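PDB 6X42: serine repeat antigen 5 from Plasmodium falciparum, which adopts a papain-like cysteine protease fold and is probably a pseudoenzyme of the malaria parasite, built like a protease zymogen. Local coordinates for residues Trp54-Lys59 against Ile76-Val81; Glu72-Ser77 against Leu112-Asn117. All coordinates share one frame; numbering follows the deposited sequence. Where two conformers were deposited one is given.

Contact 1: residues Trp54-Lys59 against Ile76-Val81; sequences WIFASK and ISALYV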
# COMPACT_ATOMS: atom_id res chain seq x y z
N TRP A 54 -1.98 -4.13 7.22
CA TRP A 54 -2.15 -2.68 7.36
C TRP A 54 -0.80 -2.00 7.54
O TRP A 54 -0.60 -0.88 7.05
CB TRP A 54 -3.10 -2.37 8.52
CG TRP A 54 -2.64 -2.80 9.89
CD1 TRP A 54 -2.65 -4.06 10.39
CD2 TRP A 54 -2.11 -1.96 10.91
NE1 TRP A 54 -2.16 -4.05 11.68
CE2 TRP A 54 -1.83 -2.77 12.01
CE3 TRP A 54 -1.87 -0.58 11.00
CZ2 TRP A 54 -1.32 -2.27 13.21
CZ3 TRP A 54 -1.35 -0.09 12.17
CH2 TRP A 54 -1.08 -0.93 13.26
N ILE A 55 0.13 -2.66 8.24
CA ILE A 55 1.46 -2.11 8.45
C ILE A 55 2.30 -2.21 7.18
O ILE A 55 2.96 -1.24 6.78
CB ILE A 55 2.16 -2.83 9.62
CG1 ILE A 55 1.32 -2.83 10.88
CG2 ILE A 55 3.52 -2.16 9.88
CD1 ILE A 55 1.96 -3.64 12.04
N PHE A 56 2.32 -3.38 6.55
CA PHE A 56 3.14 -3.55 5.34
C PHE A 56 2.71 -2.60 4.23
O PHE A 56 3.55 -1.97 3.58
CB PHE A 56 3.12 -5.02 4.90
CG PHE A 56 3.96 -5.91 5.79
CD1 PHE A 56 3.41 -6.55 6.89
CD2 PHE A 56 5.31 -6.04 5.57
CE1 PHE A 56 4.19 -7.30 7.75
CE2 PHE A 56 6.10 -6.81 6.42
CZ PHE A 56 5.53 -7.43 7.52
N ALA A 57 1.41 -2.48 3.99
CA ALA A 57 0.96 -1.62 2.90
C ALA A 57 1.19 -0.14 3.22
O ALA A 57 1.56 0.66 2.35
CB ALA A 57 -0.51 -1.89 2.60
N SER A 58 0.96 0.24 4.47
CA SER A 58 1.15 1.63 4.86
C SER A 58 2.62 2.01 4.81
O SER A 58 2.98 3.09 4.32
CB SER A 58 0.59 1.88 6.26
OG SER A 58 -0.82 1.76 6.32
N LYS A 59 3.49 1.13 5.31
CA LYS A 59 4.92 1.45 5.31
C LYS A 59 5.48 1.46 3.90
O LYS A 59 6.37 2.26 3.58
CB LYS A 59 5.70 0.52 6.24
CG LYS A 59 6.17 -0.78 5.61
CD LYS A 59 6.81 -1.73 6.64
CE LYS A 59 7.44 -2.93 5.98
NZ LYS A 59 8.79 -2.61 5.45
N ILE A 76 11.28 0.13 6.20
CA ILE A 76 10.79 0.46 7.54
C ILE A 76 10.54 -0.81 8.34
O ILE A 76 10.10 -1.82 7.80
CB ILE A 76 9.49 1.28 7.40
CG1 ILE A 76 9.79 2.64 6.75
CG2 ILE A 76 8.78 1.45 8.74
CD1 ILE A 76 8.56 3.39 6.21
N SER A 77 10.81 -0.77 9.66
CA SER A 77 10.52 -1.91 10.52
C SER A 77 9.02 -2.02 10.75
O SER A 77 8.44 -1.28 11.55
CB SER A 77 11.25 -1.71 11.85
OG SER A 77 10.82 -2.66 12.82
N ALA A 78 8.37 -3.00 10.11
CA ALA A 78 6.97 -3.26 10.40
C ALA A 78 6.79 -3.68 11.86
O ALA A 78 5.76 -3.39 12.47
CB ALA A 78 6.44 -4.37 9.50
N LEU A 79 7.76 -4.42 12.40
CA LEU A 79 7.62 -4.93 13.76
C LEU A 79 7.59 -3.81 14.80
O LEU A 79 6.86 -3.89 15.79
CB LEU A 79 8.74 -5.93 14.05
CG LEU A 79 8.55 -6.81 15.29
CD1 LEU A 79 7.34 -7.72 15.12
CD2 LEU A 79 9.82 -7.63 15.56
N TYR A 80 8.36 -2.74 14.57
CA TYR A 80 8.32 -1.61 15.48
C TYR A 80 6.92 -1.00 15.52
O TYR A 80 6.39 -0.70 16.59
CB TYR A 80 9.36 -0.56 15.09
CG TYR A 80 9.55 0.50 16.16
CD1 TYR A 80 10.42 0.31 17.21
CD2 TYR A 80 8.82 1.68 16.12
CE1 TYR A 80 10.57 1.27 18.20
CE2 TYR A 80 8.97 2.65 17.10
CZ TYR A 80 9.84 2.44 18.14
OH TYR A 80 10.00 3.39 19.14
N VAL A 81 6.32 -0.81 14.34
CA VAL A 81 4.98 -0.24 14.27
C VAL A 81 3.96 -1.17 14.90
O VAL A 81 3.01 -0.72 15.55
CB VAL A 81 4.63 0.12 12.81
CG1 VAL A 81 3.22 0.66 12.71
CG2 VAL A 81 5.66 1.10 12.27
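Ala78 lays its CB over one face of the Phe56 ring, 4.0 Å from the ring centroid and 22° off the ring normal. This is a CH-pi contact offset toward the rim, so CZ of Phe56 is the ring atom closest to Ala78 CB. The same methyl is met by Ile55, whose CG2 lies 3.7 Å from Ala78 CB and also packs against Val81 CB. CG1 of Ile55, set beside the backbone N (chi1 -53°), lies over the centre of the Trp54 ring, leaving CG2 to face helix 78-83. Helix 53-68 is the central helix of the papain fold; in active relatives its start carries the nucleophilic cysteine. Lys59 continues the interface one turn further on, where its CB sits 4.0 Å from Ile76 CB. Its chain stays extended until a bend at chi4 (81°) brings NZ to Ile76 O at 2.8 Å, in the carbonyl plane and on a lone pair. Salt bridges to Glu45 and Glu63 hold the same ammonium, which should offset the cost of burying its charge. After Ile76, Ser77 N-caps helix 78-83, its OG bonded to Tyr80 N at 3.0 Å and to Tyr118 O.

Contact 2: residues Glu72-Ser77 against Leu112-Asn117; sequences EPTKIS and LPAESN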
# COMPACT_ATOMS: atom_id res chain seq x y z
N GLU A 72 17.25 6.45 -0.43
CA GLU A 72 17.55 5.05 -0.71
C GLU A 72 16.32 4.18 -0.42
O GLU A 72 15.45 4.56 0.37
CB GLU A 72 18.68 4.59 0.20
CG GLU A 72 20.07 5.11 -0.17
CD GLU A 72 20.46 4.79 -1.59
OE1 GLU A 72 20.69 5.74 -2.37
OE2 GLU A 72 20.52 3.59 -1.94
N PRO A 73 16.25 2.97 -1.03
CA PRO A 73 15.13 2.05 -0.76
C PRO A 73 15.29 1.25 0.53
O PRO A 73 15.38 0.02 0.55
CB PRO A 73 15.13 1.16 -2.02
CG PRO A 73 16.56 1.13 -2.46
CD PRO A 73 17.12 2.49 -2.12
N THR A 74 15.31 1.96 1.65
CA THR A 74 15.52 1.36 2.96
C THR A 74 14.18 0.97 3.56
O THR A 74 13.27 1.80 3.63
CB THR A 74 16.21 2.36 3.89
OG1 THR A 74 17.37 2.91 3.25
CG2 THR A 74 16.61 1.68 5.18
N LYS A 75 14.07 -0.27 4.00
CA LYS A 75 12.80 -0.74 4.54
C LYS A 75 12.55 -0.23 5.95
O LYS A 75 13.44 -0.23 6.80
CB LYS A 75 12.77 -2.27 4.56
CG LYS A 75 12.81 -2.89 3.20
CD LYS A 75 11.67 -2.42 2.32
CE LYS A 75 11.49 -3.29 1.10
NZ LYS A 75 11.26 -4.70 1.45
N ILE A 76 11.28 0.13 6.20
CA ILE A 76 10.79 0.46 7.54
C ILE A 76 10.54 -0.81 8.34
O ILE A 76 10.10 -1.82 7.80
CB ILE A 76 9.49 1.28 7.40
CG1 ILE A 76 9.79 2.64 6.75
CG2 ILE A 76 8.78 1.45 8.74
CD1 ILE A 76 8.56 3.39 6.21
N SER A 77 10.81 -0.77 9.66
CA SER A 77 10.52 -1.91 10.52
C SER A 77 9.02 -2.02 10.75
O SER A 77 8.44 -1.28 11.55
CB SER A 77 11.25 -1.71 11.85
OG SER A 77 10.82 -2.66 12.82
N LEU A 112 10.68 5.95 13.04
CA LEU A 112 10.47 4.74 12.26
C LEU A 112 11.84 4.11 12.10
O LEU A 112 12.65 4.57 11.27
CB LEU A 112 9.86 5.02 10.89
CG LEU A 112 8.40 5.46 10.95
CD1 LEU A 112 7.99 5.88 9.55
CD2 LEU A 112 7.52 4.35 11.51
N PRO A 113 12.16 3.08 12.86
CA PRO A 113 13.42 2.37 12.65
C PRO A 113 13.41 1.65 11.32
O PRO A 113 12.38 1.33 10.73
CB PRO A 113 13.47 1.37 13.80
CG PRO A 113 12.47 1.84 14.81
CD PRO A 113 11.41 2.54 14.01
N ALA A 114 14.62 1.34 10.88
CA ALA A 114 14.80 0.49 9.72
C ALA A 114 14.58 -0.97 10.09
O ALA A 114 14.84 -1.40 11.23
CB ALA A 114 16.21 0.69 9.17
N GLU A 115 14.10 -1.73 9.10
CA GLU A 115 13.97 -3.18 9.23
C GLU A 115 15.24 -3.81 9.79
O GLU A 115 15.17 -4.71 10.62
CB GLU A 115 13.65 -3.76 7.85
CG GLU A 115 13.63 -5.27 7.76
CD GLU A 115 12.46 -5.88 8.44
OE1 GLU A 115 11.63 -5.14 8.97
OE2 GLU A 115 12.35 -7.12 8.44
N SER A 116 16.40 -3.38 9.29
CA SER A 116 17.65 -3.97 9.75
C SER A 116 17.82 -3.85 11.26
O SER A 116 18.41 -4.73 11.90
CB SER A 116 18.82 -3.30 9.02
OG SER A 116 18.77 -3.60 7.64
N ASN A 117 17.30 -2.78 11.85
CA ASN A 117 17.46 -2.55 13.28
C ASN A 117 16.52 -3.40 14.13
O ASN A 117 16.84 -3.71 15.28
CB ASN A 117 17.16 -1.08 13.59
CG ASN A 117 18.08 -0.12 12.87
OD1 ASN A 117 17.65 0.96 12.45
ND2 ASN A 117 19.36 -0.47 12.75
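Lys75 O is gripped by two donors of the 112-117 loop: Glu115 N gives a nearly straight hydrogen bond of 2.8 Å, and Ala114 CA adds a CA-H...O contact at 3.3 Å. Glu115 N approaches from above the carbonyl plane, 41° out of it, rather than along a lone pair. Together with the bond from Ser77 N to Pro113 O, also 2.8 Å, this makes an isolated beta bridge of antiparallel bonding pattern, with Ile76 and Ala114 as its non-hydrogen-bonded pair, joining two loops of the helical domain of the papain fold. From CA to CA, 74-77 and 112-115 run 99° apart end to end, in keeping with a single bridge rather than a continued ladder. Around it, Lys75 CB and Glu115 CB abut at 3.7 Å, yet their charged ends part: Lys75 NZ goes to Glu45 and to the carbonyl of Gln43, whereas Glu115 OE2 accepts from Tyr120 N. Glu115 takes this course by starting with CG anti to its backbone nitrogen and bending at chi2 (71°). On the buried side Ile76 CG2 meets Leu112 CD2, and Leu112 also packs on Leu62 of helix 53-68. Asn117 N bonds to Ala114 O and so closes the turn that follows the bridge. Farther out, toward the partly exposed end, Thr74 CG2 comes to 4.1 Å from Ala114 CB.

How the contacts relate
Contact 1 sets helix 78-83 and the residue pair before it against the central helix; contact 2 holds the approach to that short helix, and the two share Ile76 and Ser77. Contact 1 lies deeper, about 10 Å from the centre of the chain to its own centre, and is mainly apolar, with one buried lysine. Contact 2, about 16 Å out, is also largely buried but includes partly exposed residues at its edge, and relies on backbone hydrogen bonds between loops. Ile76 serves both, its side chain facing the central helix and its backbone bridging to Ala114. The two meet directly where Tyr80 CD2 packs on Pro113 CD at 3.5 Å, and Glu45 salt-bridges a lysine from each, Lys59 and Lys75.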